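Local coordinates for Cas13d (uncultured Ruminococcus sp, PDB 6IV9), which binds CRISPR RNA and, with its two HEPN domains, governs the maturation of that RNA and the cleavage of target RNA, at residues Asn217-Phe222 / Ala269-Lys274; Val284-Gln289 / Ala298-Leu303; Glu313-Leu318 / Leu495-Lys500; Leu785-Asn790 / Cys806-Ile811. The protein carries 2 engineered substitutions. One frame throughout, in Å; residues are numbered along the deposited sequence.

Contacts 1 and 2 share helix 267-291, lie with their centres about 21 Å apart, and mix hydrogen bonds with packing in partly buried settings. Contact 3 joins helices 312-330 and 497-505 and is also partly buried, but its two segments meet through an aromatic ring and aliphatic chains alone. It touches contact 1 directly, at the start of helix 219-223: Tyr314 OH bonds Asn217 O, and Glu313 OE2 accepts from Tyr219 N. Contact 4 stands apart, about 53 Å from contact 1 between centres, at the surface between helices 777-788 and 801-813, where a single pair of carboxylates meets among basic residues.

Contact 1: Asn217-Phe222 / Ala269-Lys274; sequences NTYEVF and ASEAYK
Tyr219 OH donates to Glu271 OE2 over 2.8 Å, the one hydrogen bond between 217-222 and 269-274, which joins the start of helix 219-223 to the N-terminal part of the long helix 267-291. The accepting oxygen lies at the edge of the phenol ring, in its plane, but the hydroxyl comes to it from above the carboxylate, 51° out of that plane. Tyr219 can span the gap because CG stands anti to its own backbone N (chi1 -177°), which sends the ring out toward the neighbouring helix. Glu271 bends at its second torsion to bring its carboxylate round to the phenol. The same OE2 has Lys274 NZ at 3.9 Å, a long salt bridge from nearly one helical turn on, so this oxygen takes the phenol's bond and has the ammonium at longer range, about a right angle away. Lys274 also packs with its root: its CB sits 3.3 Å from Tyr219 OH, while the ammonium end leads away. Behind the tyrosine, Thr218 is the N-cap of helix 219-223, and its OG1 accepts from Val221 N at 3.2 Å in a nearly straight bond (172°). That cap probably helps to hold the first turn from which Tyr219 projects. Just before the cap, Asn217 O takes a bond from Tyr278 of helix 267-291.

Contact 2: Val284-Gln289 / Ala298-Leu303; sequences VGQIAQ and AKRFDL. Engineered in segment 284-289: Ala288 (natural residue Arg).
Arg300 runs along Gln289, the two side chains pointing the same way. Its CB lies 3.9 Å from Gln289 O, its CG 4.0 Å from Gln289 CB, and its CD touches both Gln286 OE1 and Gln289 OE1. A bend at chi3 (44°) then turns the guanidinium toward Asp302, which it grips side-on: NE binds OD1 at 3.0 Å and NH2 binds OD2 at 2.8 Å. From the opposite face of that carboxylate, Gln286 NE2 donates to the same OD1 at 3.0 Å; Arg216 in turn bonds Gln286 OE1. At the backbone, Arg300 N donates to Gln289 O at 3.0 Å, tying the loop to the end of helix 267-291. Engineered Ala288 replaces an arginine that, with His293, fits the R-X4-H pattern of HEPN nucleases, so the loop folds back beside that motif. Two donors on Asp302 OD1, within a salt bridge, imply a carboxylate that is probably ionised and held against rotation.

Contact 3: Glu313-Leu318 / Leu495-Lys500; sequences EYRDTL and LLYFSK
Arg315 lays its aliphatic chain over one face of the Tyr497 ring. CB lies 3.6 Å from Tyr497 CE1, and CD settles above the middle, 3.7 Å from the ring centroid and 11° off the normal, a CH-pi contact. Beyond CD the chain bends at chi3 (-67°), and the guanidinium plane stands at a steep angle to the ring instead of stacking on it; its NH1 is bonded to Ile307 O. The opposite face carries Lys500 CE, 3.6 Å above the plane and offset toward the rim, so that the ring is sandwiched between two long basic chains. Leu318 comes in at the edge, its CD1 4.3 Å from Tyr497 CD1, and it also meets Lys500, a turn after Tyr497, CB to CB at 4.2 Å. These pairs join helix 312-330 to the first turn of helix 497-505, with Leu496 as N-cap and helix 306-309 packing against Leu318 and Tyr497. The polar ends converge on Asp319: Tyr497 OH bonds to its OD2 and Lys500 NZ forms a salt bridge with its OD1. The contact thus uses methylene and aromatic surface for adhesion, while a carboxylate just beyond it anchors the phenol and the ammonium.

Contact 4: Leu785-Asn790 / Cys806-Ile811; sequences LCDDRN and CVEVDI
Asp787 and Glu808 reach toward each other from opposite directions, bringing Asp787 OD2 and Glu808 OE2 to 2.5 Å. The two carboxylates are almost perpendicular, their planes 86° apart. Glu808 gets there with an extended chain (chi2 175°), spanning a gap in which the CA atoms of Asp787 and Glu808 stand 10.6 Å apart. In the next shell Lys805, a turn before Glu808 on helix 801-813, forms salt bridges with both acids, to Asp787 OD1 and Glu808 OE1, and Arg804 adds another to Asp787 OD1. Further out, Asp787 sits in the last turn of helix 777-788, just before Arg789 leaves the helical conformation, and Val807 and Glu808 lean on Cys783 of that helix. The site joins helices 777-788 and 801-813 at the surface, with the short helix 795-799 between them in the chain, its nearest atom about 10 Å from the bound RNA. Such close oxygens are consistent with a proton held by one of the two acids, while the lysine and arginine probably offset the remaining negative charge.

Contact 1: Asn217-Phe222 / Ala269-Lys274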
loop_
_atom_site.group_PDB
_atom_site.type_symbol
_atom_site.label_atom_id
_atom_site.label_comp_id
_atom_site.label_asym_id
_atom_site.label_seq_id
_atom_site.Cartn_x
_atom_site.Cartn_y
_atom_site.Cartn_z
ATOM N N ASN A 217 -1.730 16.636 -23.284
ATOM C CA ASN A 217 -2.729 17.667 -23.640
ATOM C C ASN A 217 -2.882 18.631 -22.467
ATOM O O ASN A 217 -3.081 18.189 -21.349
ATOM C CB ASN A 217 -4.110 17.087 -23.919
ATOM C CG ASN A 217 -4.155 16.268 -25.182
ATOM O OD1 ASN A 217 -3.401 16.521 -26.103
ATOM N ND2 ASN A 217 -5.018 15.275 -25.210
ATOM N N THR A 218 -2.797 19.923 -22.745
ATOM C CA THR A 218 -3.035 20.941 -21.701
ATOM C C THR A 218 -4.539 21.021 -21.440
ATOM O O THR A 218 -5.307 20.485 -22.211
ATOM C CB THR A 218 -2.611 22.342 -22.151
ATOM O OG1 THR A 218 -3.442 22.657 -23.258
ATOM C CG2 THR A 218 -1.151 22.436 -22.523
ATOM N N TYR A 219 -4.929 21.743 -20.400
ATOM C CA TYR A 219 -6.365 21.887 -20.067
ATOM C C TYR A 219 -7.079 22.574 -21.234
ATOM O O TYR A 219 -8.183 22.221 -21.548
ATOM C CB TYR A 219 -6.524 22.615 -18.738
ATOM C CG TYR A 219 -7.938 22.766 -18.247
ATOM C CD1 TYR A 219 -8.677 21.678 -17.838
ATOM C CD2 TYR A 219 -8.541 24.006 -18.196
ATOM C CE1 TYR A 219 -9.973 21.811 -17.389
ATOM C CE2 TYR A 219 -9.838 24.157 -17.752
ATOM C CZ TYR A 219 -10.555 23.058 -17.336
ATOM O OH TYR A 219 -11.824 23.202 -16.889
ATOM N N GLU A 220 -6.407 23.521 -21.869
ATOM C CA GLU A 220 -7.023 24.262 -22.992
ATOM C C GLU A 220 -7.343 23.294 -24.121
ATOM O O GLU A 220 -8.449 23.329 -24.614
ATOM C CB GLU A 220 -6.037 25.313 -23.478
ATOM C CG GLU A 220 -6.384 25.875 -24.835
ATOM C CD GLU A 220 -7.495 26.899 -24.788
ATOM O OE1 GLU A 220 -7.984 27.271 -25.858
ATOM O OE2 GLU A 220 -7.851 27.323 -23.693
ATOM N N VAL A 221 -6.403 22.431 -24.474
ATOM C CA VAL A 221 -6.669 21.437 -25.548
ATOM C C VAL A 221 -7.789 20.493 -25.113
ATOM O O VAL A 221 -8.613 20.150 -25.935
ATOM C CB VAL A 221 -5.403 20.652 -25.919
ATOM C CG1 VAL A 221 -5.723 19.502 -26.844
ATOM C CG2 VAL A 221 -4.355 21.556 -26.528
ATOM N N PHE A 222 -7.787 20.090 -23.846
ATOM C CA PHE A 222 -8.806 19.151 -23.325
ATOM C C PHE A 222 -10.205 19.755 -23.423
ATOM O O PHE A 222 -11.093 19.051 -23.797
ATOM C CB PHE A 222 -8.515 18.883 -21.852
ATOM C CG PHE A 222 -9.501 18.010 -21.124
ATOM C CD1 PHE A 222 -9.780 16.737 -21.568
ATOM C CD2 PHE A 222 -10.113 18.447 -19.969
ATOM C CE1 PHE A 222 -10.654 15.923 -20.878
ATOM C CE2 PHE A 222 -10.993 17.637 -19.283
ATOM C CZ PHE A 222 -11.262 16.379 -19.742
ATOM N N ALA A 269 -12.613 30.791 -10.277
ATOM C CA ALA A 269 -12.304 29.781 -9.240
ATOM C C ALA A 269 -12.698 28.384 -9.717
ATOM O O ALA A 269 -11.972 27.447 -9.453
ATOM C CB ALA A 269 -13.013 30.139 -7.972
ATOM N N SER A 270 -13.832 28.282 -10.389
ATOM C CA SER A 270 -14.338 26.982 -10.877
ATOM C C SER A 270 -13.361 26.374 -11.883
ATOM O O SER A 270 -13.053 25.216 -11.755
ATOM C CB SER A 270 -15.673 27.191 -11.506
ATOM O OG SER A 270 -16.155 25.992 -12.057
ATOM N N GLU A 271 -12.915 27.167 -12.849
ATOM C CA GLU A 271 -11.961 26.686 -13.873
ATOM C C GLU A 271 -10.629 26.308 -13.223
ATOM O O GLU A 271 -10.035 25.363 -13.663
ATOM C CB GLU A 271 -11.834 27.690 -15.014
ATOM C CG GLU A 271 -13.031 27.639 -15.941
ATOM C CD GLU A 271 -12.848 26.746 -17.157
ATOM O OE1 GLU A 271 -12.214 27.208 -18.133
ATOM O OE2 GLU A 271 -13.327 25.604 -17.132
ATOM N N ALA A 272 -10.170 27.062 -12.237
ATOM C CA ALA A 272 -8.889 26.707 -11.602
ATOM C C ALA A 272 -9.022 25.333 -10.928
ATOM O O ALA A 272 -8.135 24.525 -11.076
ATOM C CB ALA A 272 -8.494 27.773 -10.626
ATOM N N TYR A 273 -10.135 25.097 -10.243
ATOM C CA TYR A 273 -10.357 23.792 -9.578
ATOM C C TYR A 273 -10.434 22.674 -10.617
ATOM O O TYR A 273 -9.733 21.705 -10.475
ATOM C CB TYR A 273 -11.631 23.848 -8.742
ATOM C CG TYR A 273 -12.189 22.505 -8.358
ATOM C CD1 TYR A 273 -11.611 21.761 -7.350
ATOM C CD2 TYR A 273 -13.278 21.972 -9.010
ATOM C CE1 TYR A 273 -12.104 20.525 -6.989
ATOM C CE2 TYR A 273 -13.779 20.734 -8.670
ATOM C CZ TYR A 273 -13.197 20.011 -7.649
ATOM O OH TYR A 273 -13.680 18.794 -7.314
ATOM N N LYS A 274 -11.203 22.864 -11.679
ATOM C CA LYS A 274 -11.361 21.820 -12.718
ATOM C C LYS A 274 -10.016 21.503 -13.371
ATOM O O LYS A 274 -9.761 20.354 -13.631
ATOM C CB LYS A 274 -12.377 22.269 -13.762
ATOM C CG LYS A 274 -13.783 22.491 -13.241
ATOM C CD LYS A 274 -14.790 22.467 -14.352
ATOM C CE LYS A 274 -15.604 23.721 -14.496
ATOM N NZ LYS A 274 -16.441 23.677 -15.712
#

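Contact 2: Val284-Gln289 / Ala298-Leu303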
loop_
_atom_site.group_PDB
_atom_site.type_symbol
_atom_site.label_atom_id
_atom_site.label_comp_id
_atom_site.label_asym_id
_atom_site.label_seq_id
_atom_site.Cartn_x
_atom_site.Cartn_y
_atom_site.Cartn_z
ATOM N N VAL A 284 -2.629 10.331 -13.641
ATOM C CA VAL A 284 -2.965 8.929 -13.284
ATOM C C VAL A 284 -3.068 8.127 -14.581
ATOM O O VAL A 284 -2.536 7.057 -14.635
ATOM C CB VAL A 284 -4.277 8.872 -12.488
ATOM C CG1 VAL A 284 -4.846 7.473 -12.447
ATOM C CG2 VAL A 284 -4.102 9.408 -11.086
ATOM N N GLY A 285 -3.706 8.683 -15.599
ATOM C CA GLY A 285 -3.839 7.992 -16.890
ATOM C C GLY A 285 -2.486 7.732 -17.526
ATOM O O GLY A 285 -2.293 6.669 -18.076
ATOM N N GLN A 286 -1.588 8.697 -17.436
ATOM C CA GLN A 286 -0.231 8.569 -18.016
ATOM C C GLN A 286 0.526 7.433 -17.321
ATOM O O GLN A 286 1.151 6.645 -17.995
ATOM C CB GLN A 286 0.492 9.907 -17.908
ATOM C CG GLN A 286 2.002 9.807 -17.973
ATOM C CD GLN A 286 2.525 9.497 -19.351
ATOM O OE1 GLN A 286 1.845 9.646 -20.344
ATOM N NE2 GLN A 286 3.762 9.055 -19.404
ATOM N N ILE A 287 0.423 7.347 -16.001
ATOM C CA ILE A 287 1.113 6.263 -15.256
ATOM C C ILE A 287 0.533 4.924 -15.708
ATOM O O ILE A 287 1.283 4.021 -15.951
ATOM C CB ILE A 287 1.010 6.460 -13.738
ATOM C CG1 ILE A 287 1.653 7.774 -13.299
ATOM C CG2 ILE A 287 1.633 5.283 -13.031
ATOM C CD1 ILE A 287 1.333 8.168 -11.896
ATOM N N ALA A 288 -0.777 4.865 -15.894
ATOM C CA ALA A 288 -1.444 3.621 -16.324
ATOM C C ALA A 288 -0.900 3.193 -17.686
ATOM O O ALA A 288 -0.661 2.038 -17.875
ATOM C CB ALA A 288 -2.928 3.819 -16.362
ATOM N N GLN A 289 -0.636 4.151 -18.564
ATOM C CA GLN A 289 -0.116 3.874 -19.928
ATOM C C GLN A 289 1.340 3.403 -19.886
ATOM O O GLN A 289 1.820 2.956 -20.898
ATOM C CB GLN A 289 -0.297 5.100 -20.815
ATOM C CG GLN A 289 -1.745 5.390 -21.140
ATOM C CD GLN A 289 -1.898 6.768 -21.729
ATOM O OE1 GLN A 289 -1.060 7.236 -22.473
ATOM N NE2 GLN A 289 -2.964 7.441 -21.372
ATOM N N ALA A 298 1.637 -2.014 -26.964
ATOM C CA ALA A 298 2.642 -0.956 -26.725
ATOM C C ALA A 298 2.398 -0.248 -25.392
ATOM O O ALA A 298 1.263 -0.162 -24.962
ATOM C CB ALA A 298 2.601 0.040 -27.845
ATOM N N LYS A 299 3.473 0.255 -24.796
ATOM C CA LYS A 299 3.381 1.001 -23.523
ATOM C C LYS A 299 4.328 2.197 -23.589
ATOM O O LYS A 299 5.229 2.175 -24.408
ATOM C CB LYS A 299 3.654 0.071 -22.346
ATOM C CG LYS A 299 5.107 -0.170 -21.992
ATOM C CD LYS A 299 5.198 -0.790 -20.620
ATOM C CE LYS A 299 6.602 -1.143 -20.209
ATOM N NZ LYS A 299 7.576 -0.550 -21.142
ATOM N N ARG A 300 4.064 3.232 -22.809
ATOM C CA ARG A 300 4.946 4.413 -22.820
ATOM C C ARG A 300 6.217 4.111 -22.030
ATOM O O ARG A 300 6.145 3.351 -21.096
ATOM C CB ARG A 300 4.208 5.643 -22.309
ATOM C CG ARG A 300 2.916 5.903 -23.059
ATOM C CD ARG A 300 2.464 7.327 -22.878
ATOM N NE ARG A 300 3.622 8.185 -23.017
ATOM C CZ ARG A 300 3.923 8.869 -24.106
ATOM N NH1 ARG A 300 3.102 8.858 -25.138
ATOM N NH2 ARG A 300 5.042 9.561 -24.153
ATOM N N PHE A 301 7.323 4.732 -22.423
ATOM C CA PHE A 301 8.631 4.513 -21.767
ATOM C C PHE A 301 9.038 5.718 -20.918
ATOM O O PHE A 301 10.146 5.715 -20.426
ATOM C CB PHE A 301 9.670 4.237 -22.852
ATOM C CG PHE A 301 9.531 2.869 -23.453
ATOM C CD1 PHE A 301 10.063 1.765 -22.818
ATOM C CD2 PHE A 301 8.807 2.676 -24.606
ATOM C CE1 PHE A 301 9.904 0.498 -23.342
ATOM C CE2 PHE A 301 8.652 1.410 -25.136
ATOM C CZ PHE A 301 9.204 0.329 -24.505
ATOM N N ASP A 302 8.136 6.667 -20.719
ATOM C CA ASP A 302 8.485 7.939 -20.045
ATOM C C ASP A 302 7.934 8.046 -18.619
ATOM O O ASP A 302 7.782 9.151 -18.164
ATOM C CB ASP A 302 8.175 9.140 -20.932
ATOM C CG ASP A 302 6.729 9.260 -21.361
ATOM O OD1 ASP A 302 6.002 8.310 -21.201
ATOM O OD2 ASP A 302 6.368 10.311 -21.856
ATOM N N LEU A 303 7.790 6.931 -17.917
ATOM C CA LEU A 303 7.221 6.937 -16.543
ATOM C C LEU A 303 8.058 7.835 -15.634
ATOM O O LEU A 303 7.502 8.558 -14.857
ATOM C CB LEU A 303 7.330 5.508 -16.006
ATOM C CG LEU A 303 6.370 5.072 -14.910
ATOM C CD1 LEU A 303 6.988 4.036 -14.006
ATOM C CD2 LEU A 303 5.775 6.223 -14.146
#

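Contact 3: Glu313-Leu318 / Leu495-Lys500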
loop_
_atom_site.group_PDB
_atom_site.type_symbol
_atom_site.label_atom_id
_atom_site.label_comp_id
_atom_site.label_asym_id
_atom_site.label_seq_id
_atom_site.Cartn_x
_atom_site.Cartn_y
_atom_site.Cartn_z
ATOM N N GLU A 313 2.126 23.684 -16.628
ATOM C CA GLU A 313 0.854 23.856 -15.883
ATOM C C GLU A 313 0.627 22.636 -14.971
ATOM O O GLU A 313 0.088 22.793 -13.916
ATOM C CB GLU A 313 -0.305 24.177 -16.824
ATOM C CG GLU A 313 -0.717 23.048 -17.743
ATOM C CD GLU A 313 -1.983 23.337 -18.524
ATOM O OE1 GLU A 313 -2.100 24.439 -19.022
ATOM O OE2 GLU A 313 -2.824 22.475 -18.618
ATOM N N TYR A 314 1.028 21.458 -15.416
ATOM C CA TYR A 314 0.862 20.240 -14.587
ATOM C C TYR A 314 1.697 20.365 -13.321
ATOM O O TYR A 314 1.237 20.032 -12.272
ATOM C CB TYR A 314 1.302 19.008 -15.365
ATOM C CG TYR A 314 0.304 18.507 -16.363
ATOM C CD1 TYR A 314 0.218 19.051 -17.626
ATOM C CD2 TYR A 314 -0.559 17.486 -16.043
ATOM C CE1 TYR A 314 -0.696 18.584 -18.549
ATOM C CE2 TYR A 314 -1.473 17.002 -16.953
ATOM C CZ TYR A 314 -1.548 17.555 -18.212
ATOM O OH TYR A 314 -2.448 17.055 -19.087
ATOM N N ARG A 315 2.916 20.864 -13.465
ATOM C CA ARG A 315 3.839 21.058 -12.323
ATOM C C ARG A 315 3.263 22.092 -11.361
ATOM O O ARG A 315 3.502 21.976 -10.192
ATOM C CB ARG A 315 5.277 21.264 -12.793
ATOM C CG ARG A 315 5.864 20.018 -13.432
ATOM C CD ARG A 315 7.340 20.104 -13.716
ATOM N NE ARG A 315 7.640 21.082 -14.735
ATOM C CZ ARG A 315 7.406 20.923 -16.015
ATOM N NH1 ARG A 315 6.929 19.784 -16.463
ATOM N NH2 ARG A 315 7.635 21.908 -16.849
ATOM N N ASP A 316 2.556 23.082 -11.885
ATOM C CA ASP A 316 1.919 24.105 -11.023
ATOM C C ASP A 316 0.869 23.426 -10.139
ATOM O O ASP A 316 0.738 23.793 -9.005
ATOM C CB ASP A 316 1.337 25.230 -11.866
ATOM C CG ASP A 316 2.408 26.142 -12.427
ATOM O OD1 ASP A 316 3.508 26.127 -11.913
ATOM O OD2 ASP A 316 2.114 26.832 -13.367
ATOM N N THR A 317 0.117 22.492 -10.702
ATOM C CA THR A 317 -0.897 21.780 -9.896
ATOM C C THR A 317 -0.203 20.973 -8.796
ATOM O O THR A 317 -0.641 21.043 -7.675
ATOM C CB THR A 317 -1.783 20.886 -10.764
ATOM O OG1 THR A 317 -2.614 21.706 -11.578
ATOM C CG2 THR A 317 -2.612 19.929 -9.943
ATOM N N LEU A 318 0.876 20.279 -9.124
ATOM C CA LEU A 318 1.574 19.456 -8.105
ATOM C C LEU A 318 2.082 20.360 -6.987
ATOM O O LEU A 318 1.923 20.007 -5.857
ATOM C CB LEU A 318 2.717 18.690 -8.762
ATOM C CG LEU A 318 2.285 17.628 -9.760
ATOM C CD1 LEU A 318 3.477 16.846 -10.245
ATOM C CD2 LEU A 318 1.267 16.703 -9.137
ATOM N N LEU A 495 11.247 19.701 -2.820
ATOM C CA LEU A 495 10.980 18.319 -3.296
ATOM C C LEU A 495 11.065 18.204 -4.820
ATOM O O LEU A 495 10.758 19.150 -5.492
ATOM C CB LEU A 495 9.575 17.912 -2.847
ATOM C CG LEU A 495 9.246 18.091 -1.368
ATOM C CD1 LEU A 495 7.842 17.612 -1.057
ATOM C CD2 LEU A 495 10.256 17.395 -0.486
ATOM N N LEU A 496 11.451 17.036 -5.315
ATOM C CA LEU A 496 11.457 16.762 -6.771
ATOM C C LEU A 496 10.009 16.606 -7.238
ATOM O O LEU A 496 9.171 16.279 -6.433
ATOM C CB LEU A 496 12.217 15.465 -7.046
ATOM C CG LEU A 496 13.684 15.475 -6.642
ATOM C CD1 LEU A 496 14.334 14.138 -6.925
ATOM C CD2 LEU A 496 14.422 16.586 -7.351
ATOM N N TYR A 497 9.767 16.801 -8.527
ATOM C CA TYR A 497 8.413 16.650 -9.108
ATOM C C TYR A 497 7.949 15.199 -8.976
ATOM O O TYR A 497 6.780 14.963 -8.767
ATOM C CB TYR A 497 8.313 17.327 -10.469
ATOM C CG TYR A 497 8.162 18.810 -10.291
ATOM C CD1 TYR A 497 6.984 19.343 -9.824
ATOM C CD2 TYR A 497 9.228 19.662 -10.465
ATOM C CE1 TYR A 497 6.837 20.698 -9.595
ATOM C CE2 TYR A 497 9.103 21.021 -10.249
ATOM C CZ TYR A 497 7.903 21.543 -9.814
ATOM O OH TYR A 497 7.776 22.870 -9.580
ATOM N N PHE A 498 8.879 14.260 -9.074
ATOM C CA PHE A 498 8.469 12.843 -8.959
ATOM C C PHE A 498 7.859 12.610 -7.572
ATOM O O PHE A 498 6.835 11.977 -7.500
ATOM C CB PHE A 498 9.633 11.900 -9.249
ATOM C CG PHE A 498 9.225 10.454 -9.189
ATOM C CD1 PHE A 498 8.725 9.813 -10.303
ATOM C CD2 PHE A 498 9.282 9.756 -8.002
ATOM C CE1 PHE A 498 8.320 8.494 -10.233
ATOM C CE2 PHE A 498 8.887 8.434 -7.938
ATOM C CZ PHE A 498 8.398 7.811 -9.053
ATOM N N SER A 499 8.485 13.152 -6.529
ATOM C CA SER A 499 8.005 13.022 -5.131
ATOM C C SER A 499 6.642 13.699 -4.995
ATOM O O SER A 499 5.777 13.140 -4.392
ATOM C CB SER A 499 8.987 13.634 -4.181
ATOM O OG SER A 499 10.263 13.087 -4.361
ATOM N N LYS A 500 6.503 14.881 -5.573
ATOM C CA LYS A 500 5.233 15.640 -5.526
ATOM C C LYS A 500 4.144 14.861 -6.274
ATOM O O LYS A 500 3.009 14.940 -5.896
ATOM C CB LYS A 500 5.469 17.087 -5.971
ATOM C CG LYS A 500 6.343 17.882 -5.021
ATOM C CD LYS A 500 6.515 19.337 -5.394
ATOM C CE LYS A 500 7.712 19.616 -6.266
ATOM N NZ LYS A 500 8.165 21.016 -6.145
#

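Contact 4: Leu785-Asn790 / Cys806-Ile811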
loop_
_atom_site.group_PDB
_atom_site.type_symbol
_atom_site.label_atom_id
_atom_site.label_comp_id
_atom_site.label_asym_id
_atom_site.label_seq_id
_atom_site.Cartn_x
_atom_site.Cartn_y
_atom_site.Cartn_z
ATOM N N LEU A 785 9.271 -25.047 -25.844
ATOM C CA LEU A 785 10.736 -24.934 -26.026
ATOM C C LEU A 785 11.455 -25.840 -25.030
ATOM O O LEU A 785 12.463 -26.399 -25.398
ATOM C CB LEU A 785 11.177 -23.481 -25.887
ATOM C CG LEU A 785 10.683 -22.563 -26.992
ATOM C CD1 LEU A 785 10.982 -21.119 -26.671
ATOM C CD2 LEU A 785 11.289 -22.958 -28.320
ATOM N N CYS A 786 10.953 -25.952 -23.808
ATOM C CA CYS A 786 11.635 -26.837 -22.841
ATOM C C CYS A 786 11.573 -28.274 -23.354
ATOM O O CYS A 786 12.534 -28.981 -23.200
ATOM C CB CYS A 786 10.971 -26.786 -21.475
ATOM S SG CYS A 786 11.339 -25.273 -20.560
ATOM N N ASP A 787 10.416 -28.686 -23.855
ATOM C CA ASP A 787 10.242 -30.070 -24.357
ATOM C C ASP A 787 11.073 -30.332 -25.623
ATOM O O ASP A 787 11.691 -31.374 -25.685
ATOM C CB ASP A 787 8.768 -30.406 -24.591
ATOM C CG ASP A 787 7.842 -30.238 -23.392
ATOM O OD1 ASP A 787 8.285 -30.441 -22.250
ATOM O OD2 ASP A 787 6.675 -29.914 -23.623
ATOM N N ASP A 788 11.092 -29.404 -26.572
ATOM C CA ASP A 788 11.726 -29.628 -27.896
ATOM C C ASP A 788 13.200 -29.222 -28.000
ATOM O O ASP A 788 13.808 -29.623 -28.979
ATOM C CB ASP A 788 11.014 -28.798 -28.959
ATOM C CG ASP A 788 9.517 -29.031 -29.058
ATOM O OD1 ASP A 788 9.047 -30.031 -28.528
ATOM O OD2 ASP A 788 8.846 -28.199 -29.664
ATOM N N ARG A 789 13.752 -28.474 -27.052
ATOM C CA ARG A 789 15.140 -27.969 -27.210
ATOM C C ARG A 789 15.986 -28.283 -25.982
ATOM O O ARG A 789 15.462 -28.845 -25.052
ATOM C CB ARG A 789 15.131 -26.462 -27.456
ATOM C CG ARG A 789 14.353 -26.045 -28.689
ATOM C CD ARG A 789 14.425 -24.551 -28.868
ATOM N NE ARG A 789 14.787 -24.162 -30.215
ATOM C CZ ARG A 789 13.979 -23.562 -31.070
ATOM N NH1 ARG A 789 12.968 -24.227 -31.596
ATOM N NH2 ARG A 789 14.199 -22.307 -31.414
ATOM N N ASN A 790 17.282 -28.000 -26.051
ATOM C CA ASN A 790 18.179 -28.253 -24.899
ATOM C C ASN A 790 18.387 -26.964 -24.117
ATOM O O ASN A 790 18.371 -27.012 -22.915
ATOM C CB ASN A 790 19.532 -28.782 -25.357
ATOM C CG ASN A 790 19.416 -30.217 -25.794
ATOM O OD1 ASN A 790 18.903 -31.036 -25.046
ATOM N ND2 ASN A 790 19.837 -30.503 -27.008
ATOM N N CYS A 806 2.483 -30.012 -15.574
ATOM C CA CYS A 806 1.233 -29.555 -14.919
ATOM C C CYS A 806 0.738 -28.280 -15.597
ATOM O O CYS A 806 -0.439 -28.184 -15.858
ATOM C CB CYS A 806 1.476 -29.266 -13.448
ATOM S SG CYS A 806 1.667 -30.760 -12.450
ATOM N N VAL A 807 1.638 -27.349 -15.878
ATOM C CA VAL A 807 1.256 -26.080 -16.550
ATOM C C VAL A 807 0.710 -26.388 -17.945
ATOM O O VAL A 807 -0.193 -25.715 -18.379
ATOM C CB VAL A 807 2.438 -25.101 -16.601
ATOM C CG1 VAL A 807 2.176 -23.940 -17.534
ATOM C CG2 VAL A 807 2.816 -24.620 -15.217
ATOM N N GLU A 808 1.292 -27.367 -18.627
ATOM C CA GLU A 808 0.825 -27.717 -19.985
ATOM C C GLU A 808 -0.624 -28.206 -19.902
ATOM O O GLU A 808 -1.415 -27.841 -20.737
ATOM C CB GLU A 808 1.767 -28.739 -20.609
ATOM C CG GLU A 808 3.071 -28.146 -21.089
ATOM C CD GLU A 808 4.071 -29.163 -21.613
ATOM O OE1 GLU A 808 3.757 -30.345 -21.599
ATOM O OE2 GLU A 808 5.141 -28.766 -22.017
ATOM N N VAL A 809 -0.939 -28.995 -18.888
ATOM C CA VAL A 809 -2.331 -29.489 -18.724
ATOM C C VAL A 809 -3.278 -28.315 -18.460
ATOM O O VAL A 809 -4.347 -28.292 -19.021
ATOM C CB VAL A 809 -2.397 -30.523 -17.597
ATOM C CG1 VAL A 809 -3.827 -30.844 -17.246
ATOM C CG2 VAL A 809 -1.641 -31.774 -17.980
ATOM N N ASP A 810 -2.856 -27.385 -17.614
ATOM C CA ASP A 810 -3.666 -26.192 -17.269
ATOM C C ASP A 810 -3.887 -25.333 -18.517
ATOM O O ASP A 810 -4.984 -24.902 -18.708
ATOM C CB ASP A 810 -3.067 -25.476 -16.063
ATOM C CG ASP A 810 -3.047 -26.355 -14.824
ATOM O OD1 ASP A 810 -3.995 -27.135 -14.647
ATOM O OD2 ASP A 810 -2.096 -26.259 -14.050
ATOM N N ILE A 811 -2.876 -25.173 -19.363
ATOM C CA ILE A 811 -3.033 -24.346 -20.589
ATOM C C ILE A 811 -4.120 -24.953 -21.483
ATOM O O ILE A 811 -4.910 -24.218 -22.037
ATOM C CB ILE A 811 -1.702 -24.250 -21.351
ATOM C CG1 ILE A 811 -0.677 -23.376 -20.633
ATOM C CG2 ILE A 811 -1.929 -23.746 -22.750
ATOM C CD1 ILE A 811 0.707 -23.537 -21.164
#